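Haloacid dehalogenase-like hydrolase (Salmonella enterica subsp. enterica serovar Typhi, PDB 4EZE) probably catalyses the magnesium-dependent hydrolysis of O-phosphoserine to serine and phosphate, the last step of serine biosynthesis. Local coordinates at residues I25-T30 against Y69-L74; D97-P102 against I297-N302; D126-E131 against A169-V174; T139-Q144 against T157-M162. All blocks are in the same frame, centred on the assembly; numbering follows the deposited sequence.

Interaction 1. Residues I25-T30 against Y69-L74; sequences IIYFIT and YLKLTL
Tyr27 turns its CG beside the backbone N (chi1 -54°). Tyr69 holds its own between N and the carbonyl carbon (chi1 59°). These torsions leave the two side chains side by side and pointing the same way, with their rings oblique to each other. Tyr27 CD1 comes 3.6 Å from Tyr69 CE2, with the ring planes 69° apart. Lys71 runs extended alongside Tyr27, and its CE lies 3.8 Å from Ile25 CG2. Its NZ is hydrogen-bonded to Leu317 O, and Tyr69 OH to Leu317 OXT, so the C-terminus holds both polar ends. Tyr27 OH donates to a water at 2.8 Å, which Lys71 NZ reaches only weakly. On the sheet face that carries Ile26, Phe28, Leu70 and Leu72, Leu72 CB lies at the edge of the Phe28 ring, 3.9 Å from Phe28 CE2. The strands are antiparallel. Ile26 with Leu72 and Phe28 with Leu70 form hydrogen-bonded pairs, each closed by two backbone bonds. Phe28 N to Leu70 O is the shortest, at 2.8 Å. In the four-stranded antiparallel sheet, strand 23-29 lies between 67-75 and 97-100. Helices 34-45 and 81-93 pack on the face of Ile26, Phe28 and Leu70, while Phe311 meets the rings of Tyr27 and Tyr69.

Interaction 2. Residues D97-P102 against I297-N302; sequences DFFIKP and IHHQIN
Asp97 and Asn302 make the one direct hydrogen bond between the segments. Asn302 N donates to Asp97 OD1 at 2.8 Å, on the syn side and 22° out of the carboxylate plane. Asp97 OD2 accepts from Tyr303 N and His304 ND1, so both oxygens are engaged. Asn302 ND2 in turn binds Gln300 OE1 at 2.8 Å, nearly straight at 176°. Water supplies the other polar links. One water accepts from Phe98 N and lies 2.7 Å from both Asp97 OD1 and Gln300 O. A second donates to Phe98 O and accepts from Gln300 N at 2.9 Å. A third joins Ile100 N to His299 ND1. Phe99 CZ packs on Ile301 CG1 at 3.7 Å. The Phe99 ring also has His299 ND1 in plane at its edge, a polar atom in simple contact. His299 also sets its ring edge toward Ile100 O. Strands 97-100 and 299-301 are outer strands of two different sheets. Their edges are thus bridged by water, a carboxylate and the packing of Phe99, and not by direct backbone pairing.

Interaction 3. Residues D126-E131 against A169-V174; sequences DEIARE and AVLNAV
Helices 126-131 and 169-174 run at 120° to each other with their axes 10.0 Å apart, and their CA atoms come nearest at Ile128 and Val174. They follow strand 110-113 and the predicted nucleophile Asp114, an arrangement consistent with the helical C1-type cap of phosphoserine phosphatases in the HAD superfamily. The contact is aliphatic: methyls of Val170, Leu171, Val174 and Ile128 meet each other or the methylene carbons of Glu127, Ile128 and Glu131. Val174 points toward the first helix, and its CG1, anti to the backbone N (chi1 174°), is shared by two residues. It lies 3.8 Å from Glu127 CB and 3.9 Å from Ile128 CG1. The side chains of Ile128 and Val174 cross at about a right angle. Glu131 adds its aliphatic stem, with CG 4.0 Å from Val170 CG1, at the more exposed end of the contact. The carboxylates of Glu127 and Glu131 both make salt bridges to Arg177. Glu127 OE2 is also met by Arg130 NH1 at 3.0 Å, from above the carboxylate plane, so Glu127 is held by two arginines. The Glu127 side chain is about 7 Å from that of Asp116, the predicted proton donor. Phe208 of helix 206-216 packs on Ile128 and Val174. Deeper in the contact, the end of the Leu171 side chain comes close to Ile128. There CD2 of Leu171 and CD1 of Ile128 are only 3.4 Å apart, tighter than usual for two carbons.

Interaction 4. Residues T139-Q144 against T157-M162; sequences TAITQQ and TRRIGM
Ile141 packs on Arg158, Arg159 and Met162 in a surface contact between two nearly antiparallel helices, 135-146 and 152-161, in the helical region that probably forms the cap. Their segments here have axes 9.8 Å apart at 170°. Ile141 points toward the second helix and divides its branches among three partners. Its CG2, anti to the backbone N, lies 3.8 Å from Arg159 CG and 3.9 Å from Arg158 CB. Its CD1 reaches Met162 CG at 3.8 Å. The arginines thus offer their aliphatic stems to the contact. Thr142 OG1 stands 4.0 Å from Arg159 CD, which is packing only. The bend at chi3 (-67°) turns the guanidinium of Arg159 away from the line of its stem, and its NE is hydrogen-bonded to Ser155 OG. The Arg159 side chain is about 7 Å from that of Asp116, the predicted proton donor, and about 10 Å from the bound sodium ion. This antiparallel helix pair, near the predicted active-site residues, is consistent with the helical C1 cap of HAD phosphatases.

Overall arrangement
Interactions 1 and 2 are buried and lie on one side of the chain's centre; 3 and 4 lie on the other. Strand 97-100 pairs with strand 23-29, so interactions 1 and 2 share the antiparallel sheet. Interaction 1 is regular strand pairing within it, whereas interaction 2 joins it through water, Asp97 and the packing of Phe99 to the edge of the parallel sheet. Interactions 3 and 4 link four consecutive helices, probably of the cap, and their nearest atoms are about 5 Å apart. Both rest on aliphatic packing. Interaction 3 is partly buried and interaction 4 lies at the surface, where arginine stems supply much of the apolar contact.

Interaction 1. Residues I25-T30 against Y69-L74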
loop_
_atom_site.group_PDB
_atom_site.type_symbol
_atom_site.label_atom_id
_atom_site.label_comp_id
_atom_site.label_asym_id
_atom_site.label_seq_id
_atom_site.Cartn_x
_atom_site.Cartn_y
_atom_site.Cartn_z
ATOM N N ILE A 25 20.897 -5.828 6.293
ATOM C CA ILE A 25 19.998 -6.480 7.223
ATOM C C ILE A 25 18.720 -6.888 6.501
ATOM O O ILE A 25 18.184 -6.141 5.679
ATOM C CB ILE A 25 19.647 -5.532 8.373
ATOM C CG1 ILE A 25 20.886 -5.348 9.255
ATOM C CG2 ILE A 25 18.477 -6.086 9.177
ATOM C CD1 ILE A 25 20.978 -4.009 9.957
ATOM N N ILE A 26 18.265 -8.096 6.788
ATOM C CA ILE A 26 17.032 -8.618 6.244
ATOM C C ILE A 26 16.248 -9.162 7.413
ATOM O O ILE A 26 16.804 -9.906 8.232
ATOM C CB ILE A 26 17.291 -9.813 5.314
ATOM C CG1 ILE A 26 18.141 -9.380 4.121
ATOM C CG2 ILE A 26 15.968 -10.413 4.869
ATOM C CD1 ILE A 26 18.424 -10.484 3.131
ATOM N N TYR A 27 14.980 -8.771 7.509
ATOM C CA TYR A 27 14.089 -9.349 8.524
ATOM C C TYR A 27 13.190 -10.379 7.872
ATOM O O TYR A 27 12.683 -10.152 6.776
ATOM C CB TYR A 27 13.176 -8.276 9.122
ATOM C CG TYR A 27 13.873 -7.059 9.688
ATOM C CD1 TYR A 27 14.406 -7.077 10.973
ATOM C CD2 TYR A 27 13.961 -5.875 8.952
ATOM C CE1 TYR A 27 15.025 -5.956 11.512
ATOM C CE2 TYR A 27 14.575 -4.753 9.482
ATOM C CZ TYR A 27 15.112 -4.802 10.763
ATOM O OH TYR A 27 15.710 -3.690 11.309
ATOM N N PHE A 28 12.954 -11.487 8.554
ATOM C CA PHE A 28 12.089 -12.513 8.033
ATOM C C PHE A 28 10.939 -12.714 8.981
ATOM O O PHE A 28 11.155 -12.879 10.168
ATOM C CB PHE A 28 12.828 -13.840 7.959
ATOM C CG PHE A 28 13.930 -13.849 6.966
ATOM C CD1 PHE A 28 13.681 -14.176 5.653
ATOM C CD2 PHE A 28 15.221 -13.538 7.351
ATOM C CE1 PHE A 28 14.706 -14.180 4.731
ATOM C CE2 PHE A 28 16.246 -13.542 6.438
ATOM C CZ PHE A 28 15.987 -13.845 5.125
ATOM N N ILE A 29 9.719 -12.742 8.458
ATOM C CA ILE A 29 8.559 -12.992 9.299
ATOM C C ILE A 29 7.775 -14.170 8.770
ATOM O O ILE A 29 7.318 -14.168 7.620
ATOM C CB ILE A 29 7.594 -11.790 9.317
ATOM C CG1 ILE A 29 8.333 -10.502 9.698
ATOM C CG2 ILE A 29 6.437 -12.077 10.254
ATOM C CD1 ILE A 29 8.961 -9.782 8.516
ATOM N N THR A 30 7.552 -15.145 9.634
ATOM C CA THR A 30 6.928 -16.356 9.217
ATOM C C THR A 30 6.110 -16.976 10.340
ATOM O O THR A 30 6.389 -16.721 11.496
ATOM C CB THR A 30 8.020 -17.347 8.832
ATOM O OG1 THR A 30 7.406 -18.512 8.301
ATOM C CG2 THR A 30 8.852 -17.726 10.064
ATOM N N TYR A 69 10.370 -12.196 14.990
ATOM C CA TYR A 69 11.004 -12.310 13.680
ATOM C C TYR A 69 12.447 -12.805 13.735
ATOM O O TYR A 69 13.056 -12.885 14.799
ATOM C CB TYR A 69 10.997 -10.964 12.974
ATOM C CG TYR A 69 11.717 -9.920 13.763
ATOM C CD1 TYR A 69 11.126 -9.371 14.895
ATOM C CD2 TYR A 69 12.987 -9.488 13.395
ATOM C CE1 TYR A 69 11.772 -8.407 15.633
ATOM C CE2 TYR A 69 13.650 -8.521 14.131
ATOM C CZ TYR A 69 13.039 -7.992 15.259
ATOM O OH TYR A 69 13.668 -7.041 16.025
ATOM N N LEU A 70 12.991 -13.115 12.563
ATOM C CA LEU A 70 14.377 -13.537 12.425
ATOM C C LEU A 70 15.155 -12.427 11.737
ATOM O O LEU A 70 14.759 -11.952 10.686
ATOM C CB LEU A 70 14.484 -14.818 11.596
ATOM C CG LEU A 70 15.901 -15.391 11.488
ATOM C CD1 LEU A 70 16.393 -15.959 12.818
ATOM C CD2 LEU A 70 15.928 -16.457 10.416
ATOM N N LYS A 71 16.254 -11.991 12.340
ATOM C CA LYS A 71 17.027 -10.915 11.739
ATOM C C LYS A 71 18.356 -11.467 11.210
ATOM O O LYS A 71 19.041 -12.209 11.886
ATOM C CB LYS A 71 17.249 -9.779 12.740
ATOM C CG LYS A 71 18.104 -8.633 12.199
ATOM C CD LYS A 71 18.268 -7.550 13.255
ATOM C CE LYS A 71 19.315 -6.507 12.882
ATOM N NZ LYS A 71 19.593 -5.667 14.089
ATOM N N LEU A 72 18.700 -11.127 9.985
ATOM C CA LEU A 72 19.901 -11.682 9.404
ATOM C C LEU A 72 20.777 -10.526 8.991
ATOM O O LEU A 72 20.316 -9.609 8.306
ATOM C CB LEU A 72 19.575 -12.556 8.181
ATOM C CG LEU A 72 20.767 -12.752 7.230
ATOM C CD1 LEU A 72 21.843 -13.597 7.901
ATOM C CD2 LEU A 72 20.360 -13.377 5.903
ATOM N N THR A 73 22.036 -10.554 9.418
ATOM C CA THR A 73 22.990 -9.558 8.957
ATOM C C THR A 73 24.014 -10.246 8.090
ATOM O O THR A 73 24.558 -11.284 8.450
ATOM C CB THR A 73 23.663 -8.833 10.123
ATOM O OG1 THR A 73 22.649 -8.306 10.992
ATOM C CG2 THR A 73 24.507 -7.701 9.602
ATOM N N LEU A 74 24.212 -9.688 6.910
ATOM C CA LEU A 74 25.128 -10.241 5.940
ATOM C C LEU A 74 25.764 -9.118 5.143
ATOM O O LEU A 74 25.269 -8.000 5.135
ATOM C CB LEU A 74 24.421 -11.241 5.024
ATOM C CG LEU A 74 23.562 -10.710 3.882
ATOM C CD1 LEU A 74 22.947 -11.852 3.121
ATOM C CD2 LEU A 74 22.498 -9.777 4.397
HETATM O O HOH W 1 18.142 -2.935 12.536
#

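Interaction 2. Residues D97-P102 against I297-N302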
loop_
_atom_site.group_PDB
_atom_site.type_symbol
_atom_site.label_atom_id
_atom_site.label_comp_id
_atom_site.label_asym_id
_atom_site.label_seq_id
_atom_site.Cartn_x
_atom_site.Cartn_y
_atom_site.Cartn_z
ATOM N N ASP A 97 7.197 -13.517 4.668
ATOM C CA ASP A 97 7.481 -12.173 4.218
ATOM C C ASP A 97 8.876 -11.829 4.670
ATOM O O ASP A 97 9.403 -12.418 5.628
ATOM C CB ASP A 97 6.479 -11.182 4.825
ATOM C CG ASP A 97 5.172 -11.148 4.065
ATOM O OD1 ASP A 97 5.245 -10.949 2.830
ATOM O OD2 ASP A 97 4.090 -11.322 4.694
ATOM N N PHE A 98 9.482 -10.852 4.015
ATOM C CA PHE A 98 10.747 -10.371 4.536
ATOM C C PHE A 98 10.901 -8.925 4.143
ATOM O O PHE A 98 10.150 -8.421 3.295
ATOM C CB PHE A 98 11.906 -11.191 3.961
ATOM C CG PHE A 98 12.075 -11.040 2.459
ATOM C CD1 PHE A 98 12.839 -10.021 1.935
ATOM C CD2 PHE A 98 11.468 -11.925 1.581
ATOM C CE1 PHE A 98 13.015 -9.896 0.572
ATOM C CE2 PHE A 98 11.631 -11.796 0.218
ATOM C CZ PHE A 98 12.402 -10.791 -0.289
ATOM N N PHE A 99 11.878 -8.267 4.757
ATOM C CA PHE A 99 12.265 -6.933 4.346
ATOM C C PHE A 99 13.765 -6.797 4.346
ATOM O O PHE A 99 14.446 -7.229 5.286
ATOM C CB PHE A 99 11.673 -5.896 5.278
ATOM C CG PHE A 99 10.231 -5.651 5.036
ATOM C CD1 PHE A 99 9.824 -4.960 3.907
ATOM C CD2 PHE A 99 9.275 -6.142 5.909
ATOM C CE1 PHE A 99 8.483 -4.734 3.664
ATOM C CE2 PHE A 99 7.932 -5.920 5.668
ATOM C CZ PHE A 99 7.538 -5.213 4.547
ATOM N N ILE A 100 14.278 -6.217 3.274
ATOM C CA ILE A 100 15.658 -5.798 3.251
ATOM C C ILE A 100 15.674 -4.386 3.790
ATOM O O ILE A 100 15.135 -3.473 3.182
ATOM C CB ILE A 100 16.238 -5.836 1.841
ATOM C CG1 ILE A 100 16.423 -7.291 1.400
ATOM C CG2 ILE A 100 17.576 -5.115 1.804
ATOM C CD1 ILE A 100 16.591 -7.411 -0.100
ATOM N N LYS A 101 16.266 -4.216 4.962
ATOM C CA LYS A 101 16.276 -2.912 5.606
ATOM C C LYS A 101 16.853 -1.834 4.691
ATOM O O LYS A 101 17.969 -1.940 4.203
ATOM C CB LYS A 101 17.041 -2.981 6.913
ATOM C CG LYS A 101 17.097 -1.670 7.674
ATOM C CD LYS A 101 17.751 -1.890 9.033
ATOM C CE LYS A 101 17.970 -0.594 9.792
ATOM N NZ LYS A 101 18.313 -0.882 11.214
ATOM N N PRO A 102 16.067 -0.788 4.433
ATOM C CA PRO A 102 16.583 0.282 3.615
ATOM C C PRO A 102 17.723 1.036 4.327
ATOM O O PRO A 102 17.753 1.094 5.546
ATOM C CB PRO A 102 15.362 1.195 3.431
ATOM C CG PRO A 102 14.175 0.377 3.817
ATOM C CD PRO A 102 14.680 -0.558 4.863
ATOM N N ILE A 297 8.107 -3.936 -7.904
ATOM C CA ILE A 297 8.319 -3.447 -6.538
ATOM C C ILE A 297 8.721 -4.541 -5.572
ATOM O O ILE A 297 7.972 -5.484 -5.341
ATOM C CB ILE A 297 7.093 -2.714 -5.983
ATOM C CG1 ILE A 297 6.596 -1.672 -6.999
ATOM C CG2 ILE A 297 7.436 -2.117 -4.625
ATOM C CD1 ILE A 297 7.459 -0.425 -7.128
ATOM N N HIS A 298 9.894 -4.367 -4.974
ATOM C CA HIS A 298 10.596 -5.428 -4.271
ATOM C C HIS A 298 10.415 -5.452 -2.759
ATOM O O HIS A 298 10.736 -6.454 -2.099
ATOM C CB HIS A 298 12.072 -5.365 -4.649
ATOM C CG HIS A 298 12.308 -5.565 -6.110
ATOM N ND1 HIS A 298 13.568 -5.620 -6.664
ATOM C CD2 HIS A 298 11.436 -5.754 -7.129
ATOM C CE1 HIS A 298 13.462 -5.810 -7.967
ATOM N NE2 HIS A 298 12.180 -5.893 -8.275
ATOM N N HIS A 299 9.883 -4.366 -2.210
ATOM C CA HIS A 299 9.357 -4.418 -0.837
ATOM C C HIS A 299 7.900 -4.878 -0.935
ATOM O O HIS A 299 7.116 -4.279 -1.667
ATOM C CB HIS A 299 9.395 -3.037 -0.201
ATOM C CG HIS A 299 10.773 -2.531 0.092
ATOM N ND1 HIS A 299 11.680 -3.244 0.853
ATOM C CD2 HIS A 299 11.377 -1.355 -0.210
ATOM C CE1 HIS A 299 12.790 -2.536 0.991
ATOM N NE2 HIS A 299 12.636 -1.388 0.352
ATOM N N GLN A 300 7.530 -5.930 -0.211
ATOM C CA GLN A 300 6.176 -6.458 -0.328
ATOM C C GLN A 300 5.649 -6.969 0.985
ATOM O O GLN A 300 6.389 -7.506 1.833
ATOM C CB GLN A 300 6.121 -7.624 -1.336
ATOM C CG GLN A 300 6.647 -7.313 -2.741
ATOM C CD GLN A 300 6.737 -8.561 -3.607
ATOM O OE1 GLN A 300 6.290 -9.633 -3.199
ATOM N NE2 GLN A 300 7.340 -8.435 -4.797
ATOM N N ILE A 301 4.344 -6.841 1.144
ATOM C CA ILE A 301 3.697 -7.616 2.168
ATOM C C ILE A 301 2.721 -8.571 1.508
ATOM O O ILE A 301 1.772 -8.145 0.842
ATOM C CB ILE A 301 2.986 -6.724 3.190
ATOM C CG1 ILE A 301 4.003 -5.810 3.856
ATOM C CG2 ILE A 301 2.326 -7.588 4.258
ATOM C CD1 ILE A 301 3.366 -4.660 4.619
ATOM N N ASN A 302 2.946 -9.862 1.708
ATOM C CA ASN A 302 2.142 -10.866 1.037
ATOM C C ASN A 302 1.360 -11.746 1.971
ATOM O O ASN A 302 0.312 -12.233 1.584
ATOM C CB ASN A 302 3.025 -11.748 0.132
ATOM C CG ASN A 302 3.651 -10.949 -0.978
ATOM O OD1 ASN A 302 2.974 -10.117 -1.558
ATOM N ND2 ASN A 302 4.950 -11.174 -1.270
HETATM O O HOH W 2 6.524 -12.846 0.207
HETATM O O HOH W 3 7.581 -9.965 1.851
HETATM O O HOH W 4 9.805 -7.304 0.918
HETATM O O HOH W 5 12.288 -5.856 1.179
#

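Interaction 3. Residues D126-E131 against A169-V174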
loop_
_atom_site.group_PDB
_atom_site.type_symbol
_atom_site.label_atom_id
_atom_site.label_comp_id
_atom_site.label_asym_id
_atom_site.label_seq_id
_atom_site.Cartn_x
_atom_site.Cartn_y
_atom_site.Cartn_z
ATOM N N ASP A 126 -17.011 -0.472 -6.826
ATOM C CA ASP A 126 -17.638 -1.786 -6.993
ATOM C C ASP A 126 -18.681 -2.030 -5.925
ATOM O O ASP A 126 -19.738 -2.594 -6.201
ATOM C CB ASP A 126 -16.617 -2.909 -6.900
ATOM C CG ASP A 126 -15.751 -2.995 -8.118
ATOM O OD1 ASP A 126 -15.963 -2.193 -9.053
ATOM O OD2 ASP A 126 -14.853 -3.865 -8.134
ATOM N N GLU A 127 -18.369 -1.628 -4.701
ATOM C CA GLU A 127 -19.280 -1.840 -3.596
ATOM C C GLU A 127 -20.529 -1.006 -3.767
ATOM O O GLU A 127 -21.606 -1.419 -3.381
ATOM C CB GLU A 127 -18.613 -1.494 -2.277
ATOM C CG GLU A 127 -17.588 -2.527 -1.862
ATOM C CD GLU A 127 -18.219 -3.879 -1.600
ATOM O OE1 GLU A 127 -19.171 -3.951 -0.791
ATOM O OE2 GLU A 127 -17.762 -4.867 -2.200
ATOM N N ILE A 128 -20.387 0.183 -4.331
ATOM C CA ILE A 128 -21.553 1.010 -4.531
ATOM C C ILE A 128 -22.424 0.361 -5.595
ATOM O O ILE A 128 -23.634 0.257 -5.437
ATOM C CB ILE A 128 -21.153 2.402 -4.972
ATOM C CG1 ILE A 128 -20.368 3.079 -3.851
ATOM C CG2 ILE A 128 -22.387 3.206 -5.351
ATOM C CD1 ILE A 128 -19.744 4.382 -4.295
ATOM N N ALA A 129 -21.780 -0.102 -6.661
ATOM C CA ALA A 129 -22.423 -0.830 -7.728
ATOM C C ALA A 129 -23.218 -2.022 -7.235
ATOM O O ALA A 129 -24.371 -2.214 -7.644
ATOM C CB ALA A 129 -21.392 -1.291 -8.744
ATOM N N ARG A 130 -22.616 -2.837 -6.377
ATOM C CA ARG A 130 -23.324 -4.022 -5.932
ATOM C C ARG A 130 -24.518 -3.624 -5.077
ATOM O O ARG A 130 -25.579 -4.226 -5.168
ATOM C CB ARG A 130 -22.423 -5.036 -5.220
ATOM C CG ARG A 130 -22.792 -6.474 -5.589
ATOM C CD ARG A 130 -22.022 -7.533 -4.817
ATOM N NE ARG A 130 -22.108 -7.287 -3.385
ATOM C CZ ARG A 130 -21.079 -6.895 -2.645
ATOM N NH1 ARG A 130 -19.893 -6.738 -3.220
ATOM N NH2 ARG A 130 -21.231 -6.674 -1.341
ATOM N N GLU A 131 -24.353 -2.589 -4.266
ATOM C CA GLU A 131 -25.458 -2.071 -3.476
ATOM C C GLU A 131 -26.631 -1.636 -4.376
ATOM O O GLU A 131 -27.782 -1.682 -3.963
ATOM C CB GLU A 131 -24.987 -0.887 -2.642
ATOM C CG GLU A 131 -26.052 -0.277 -1.761
ATOM C CD GLU A 131 -26.215 -1.043 -0.470
ATOM O OE1 GLU A 131 -25.577 -2.112 -0.334
ATOM O OE2 GLU A 131 -26.973 -0.577 0.405
ATOM N N ALA A 169 -26.645 9.260 1.392
ATOM C CA ALA A 169 -26.829 8.313 2.483
ATOM C C ALA A 169 -26.450 6.875 2.105
ATOM O O ALA A 169 -25.993 6.096 2.945
ATOM C CB ALA A 169 -28.269 8.379 2.986
ATOM N N VAL A 170 -26.676 6.509 0.852
ATOM C CA VAL A 170 -26.285 5.197 0.376
ATOM C C VAL A 170 -24.746 5.107 0.384
ATOM O O VAL A 170 -24.156 4.148 0.901
ATOM C CB VAL A 170 -26.834 4.960 -1.042
ATOM C CG1 VAL A 170 -26.225 3.713 -1.671
ATOM C CG2 VAL A 170 -28.350 4.860 -0.989
ATOM N N LEU A 171 -24.118 6.139 -0.172
ATOM C CA LEU A 171 -22.671 6.274 -0.208
ATOM C C LEU A 171 -22.058 6.218 1.188
ATOM O O LEU A 171 -21.076 5.503 1.427
ATOM C CB LEU A 171 -22.311 7.602 -0.850
ATOM C CG LEU A 171 -22.648 7.766 -2.323
ATOM C CD1 LEU A 171 -22.438 9.223 -2.710
ATOM C CD2 LEU A 171 -21.777 6.864 -3.186
ATOM N N ASN A 172 -22.624 6.980 2.111
ATOM C CA ASN A 172 -22.111 6.993 3.465
ATOM C C ASN A 172 -22.242 5.613 4.080
ATOM O O ASN A 172 -21.348 5.149 4.777
ATOM C CB ASN A 172 -22.849 8.023 4.311
ATOM C CG ASN A 172 -22.346 9.431 4.087
ATOM O OD1 ASN A 172 -21.173 9.646 3.802
ATOM N ND2 ASN A 172 -23.232 10.401 4.229
ATOM N N ALA A 173 -23.366 4.962 3.819
ATOM C CA ALA A 173 -23.598 3.625 4.327
ATOM C C ALA A 173 -22.597 2.648 3.748
ATOM O O ALA A 173 -22.090 1.788 4.450
ATOM C CB ALA A 173 -25.001 3.182 4.012
ATOM N N VAL A 174 -22.321 2.778 2.460
ATOM C CA VAL A 174 -21.359 1.909 1.809
ATOM C C VAL A 174 -19.979 2.128 2.398
ATOM O O VAL A 174 -19.237 1.188 2.641
ATOM C CB VAL A 174 -21.318 2.152 0.303
ATOM C CG1 VAL A 174 -20.219 1.336 -0.330
ATOM C CG2 VAL A 174 -22.646 1.805 -0.314
#

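Interaction 4. Residues T139-Q144 against T157-M162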
loop_
_atom_site.group_PDB
_atom_site.type_symbol
_atom_site.label_atom_id
_atom_site.label_comp_id
_atom_site.label_asym_id
_atom_site.label_seq_id
_atom_site.Cartn_x
_atom_site.Cartn_y
_atom_site.Cartn_z
ATOM N N THR A 139 -18.841 -3.877 -13.715
ATOM C CA THR A 139 -17.765 -4.819 -13.935
ATOM C C THR A 139 -17.407 -4.873 -15.408
ATOM O O THR A 139 -16.268 -5.160 -15.750
ATOM C CB THR A 139 -18.125 -6.222 -13.455
ATOM O OG1 THR A 139 -18.139 -6.232 -12.024
ATOM C CG2 THR A 139 -17.097 -7.214 -13.961
ATOM N N ALA A 140 -18.376 -4.587 -16.278
ATOM C CA ALA A 140 -18.124 -4.630 -17.728
ATOM C C ALA A 140 -17.237 -3.482 -18.191
ATOM O O ALA A 140 -16.388 -3.645 -19.071
ATOM C CB ALA A 140 -19.429 -4.633 -18.516
ATOM N N ILE A 141 -17.461 -2.308 -17.618
ATOM C CA ILE A 141 -16.634 -1.165 -17.939
ATOM C C ILE A 141 -15.212 -1.534 -17.540
ATOM O O ILE A 141 -14.266 -1.294 -18.292
ATOM C CB ILE A 141 -17.125 0.102 -17.209
ATOM C CG1 ILE A 141 -18.520 0.483 -17.728
ATOM C CG2 ILE A 141 -16.119 1.256 -17.351
ATOM C CD1 ILE A 141 -19.511 0.865 -16.639
ATOM N N THR A 142 -15.068 -2.145 -16.366
ATOM C CA THR A 142 -13.756 -2.603 -15.908
ATOM C C THR A 142 -13.170 -3.558 -16.932
ATOM O O THR A 142 -11.989 -3.489 -17.246
ATOM C CB THR A 142 -13.822 -3.312 -14.543
ATOM O OG1 THR A 142 -14.364 -2.419 -13.562
ATOM C CG2 THR A 142 -12.430 -3.739 -14.113
ATOM N N GLN A 143 -14.017 -4.452 -17.438
ATOM C CA GLN A 143 -13.663 -5.347 -18.530
ATOM C C GLN A 143 -12.972 -4.592 -19.643
ATOM O O GLN A 143 -11.826 -4.865 -19.963
ATOM C CB GLN A 143 -14.921 -5.970 -19.129
ATOM C CG GLN A 143 -15.870 -6.564 -18.113
ATOM C CD GLN A 143 -15.265 -7.753 -17.410
ATOM O OE1 GLN A 143 -14.185 -7.655 -16.818
ATOM N NE2 GLN A 143 -15.955 -8.892 -17.471
ATOM N N GLN A 144 -13.639 -3.601 -20.216
ATOM C CA GLN A 144 -13.068 -2.927 -21.367
ATOM C C GLN A 144 -11.727 -2.265 -21.079
ATOM O O GLN A 144 -10.809 -2.353 -21.884
ATOM C CB GLN A 144 -14.037 -1.877 -21.901
ATOM C CG GLN A 144 -15.463 -2.353 -22.023
ATOM C CD GLN A 144 -16.352 -1.334 -22.696
ATOM O OE1 GLN A 144 -15.898 -0.545 -23.521
ATOM N NE2 GLN A 144 -17.633 -1.346 -22.350
ATOM N N THR A 157 -14.713 7.780 -15.523
ATOM C CA THR A 157 -15.852 8.650 -15.822
ATOM C C THR A 157 -17.102 7.809 -16.061
ATOM O O THR A 157 -18.180 8.096 -15.522
ATOM C CB THR A 157 -15.583 9.564 -17.047
ATOM O OG1 THR A 157 -14.874 8.827 -18.042
ATOM C CG2 THR A 157 -14.723 10.751 -16.662
ATOM N N ARG A 158 -16.962 6.777 -16.889
ATOM C CA ARG A 158 -18.084 5.872 -17.188
ATOM C C ARG A 158 -18.723 5.286 -15.941
ATOM O O ARG A 158 -19.946 5.315 -15.786
ATOM C CB ARG A 158 -17.643 4.731 -18.099
ATOM C CG ARG A 158 -18.016 4.935 -19.553
ATOM C CD ARG A 158 -17.296 3.934 -20.441
ATOM N NE ARG A 158 -17.935 3.810 -21.748
ATOM C CZ ARG A 158 -17.943 4.766 -22.672
ATOM N NH1 ARG A 158 -17.353 5.931 -22.437
ATOM N NH2 ARG A 158 -18.552 4.560 -23.830
ATOM N N ARG A 159 -17.898 4.741 -15.054
ATOM C CA ARG A 159 -18.428 4.143 -13.829
ATOM C C ARG A 159 -19.106 5.169 -12.941
ATOM O O ARG A 159 -20.154 4.896 -12.350
ATOM C CB ARG A 159 -17.328 3.391 -13.071
ATOM C CG ARG A 159 -16.945 2.095 -13.782
ATOM C CD ARG A 159 -15.845 1.316 -13.074
ATOM N NE ARG A 159 -14.589 2.048 -13.131
ATOM C CZ ARG A 159 -13.890 2.405 -12.065
ATOM N NH1 ARG A 159 -14.299 2.045 -10.855
ATOM N NH2 ARG A 159 -12.760 3.088 -12.217
ATOM N N ILE A 160 -18.515 6.356 -12.852
ATOM C CA ILE A 160 -19.130 7.422 -12.080
ATOM C C ILE A 160 -20.446 7.849 -12.735
ATOM O O ILE A 160 -21.434 8.115 -12.043
ATOM C CB ILE A 160 -18.190 8.642 -11.955
ATOM C CG1 ILE A 160 -17.057 8.322 -10.991
ATOM C CG2 ILE A 160 -18.973 9.880 -11.542
ATOM C CD1 ILE A 160 -17.464 7.568 -9.749
ATOM N N GLY A 161 -20.453 7.898 -14.071
ATOM C CA GLY A 161 -21.668 8.237 -14.820
ATOM C C GLY A 161 -22.810 7.276 -14.517
ATOM O O GLY A 161 -23.974 7.662 -14.562
ATOM N N MET A 162 -22.471 6.025 -14.206
ATOM C CA MET A 162 -23.470 4.984 -13.946
ATOM C C MET A 162 -24.108 5.193 -12.602
ATOM O O MET A 162 -25.135 4.603 -12.309
ATOM C CB MET A 162 -22.841 3.589 -13.932
ATOM C CG MET A 162 -22.319 3.088 -15.275
ATOM S SD MET A 162 -23.659 2.545 -16.349
ATOM C CE MET A 162 -24.469 1.341 -15.296
#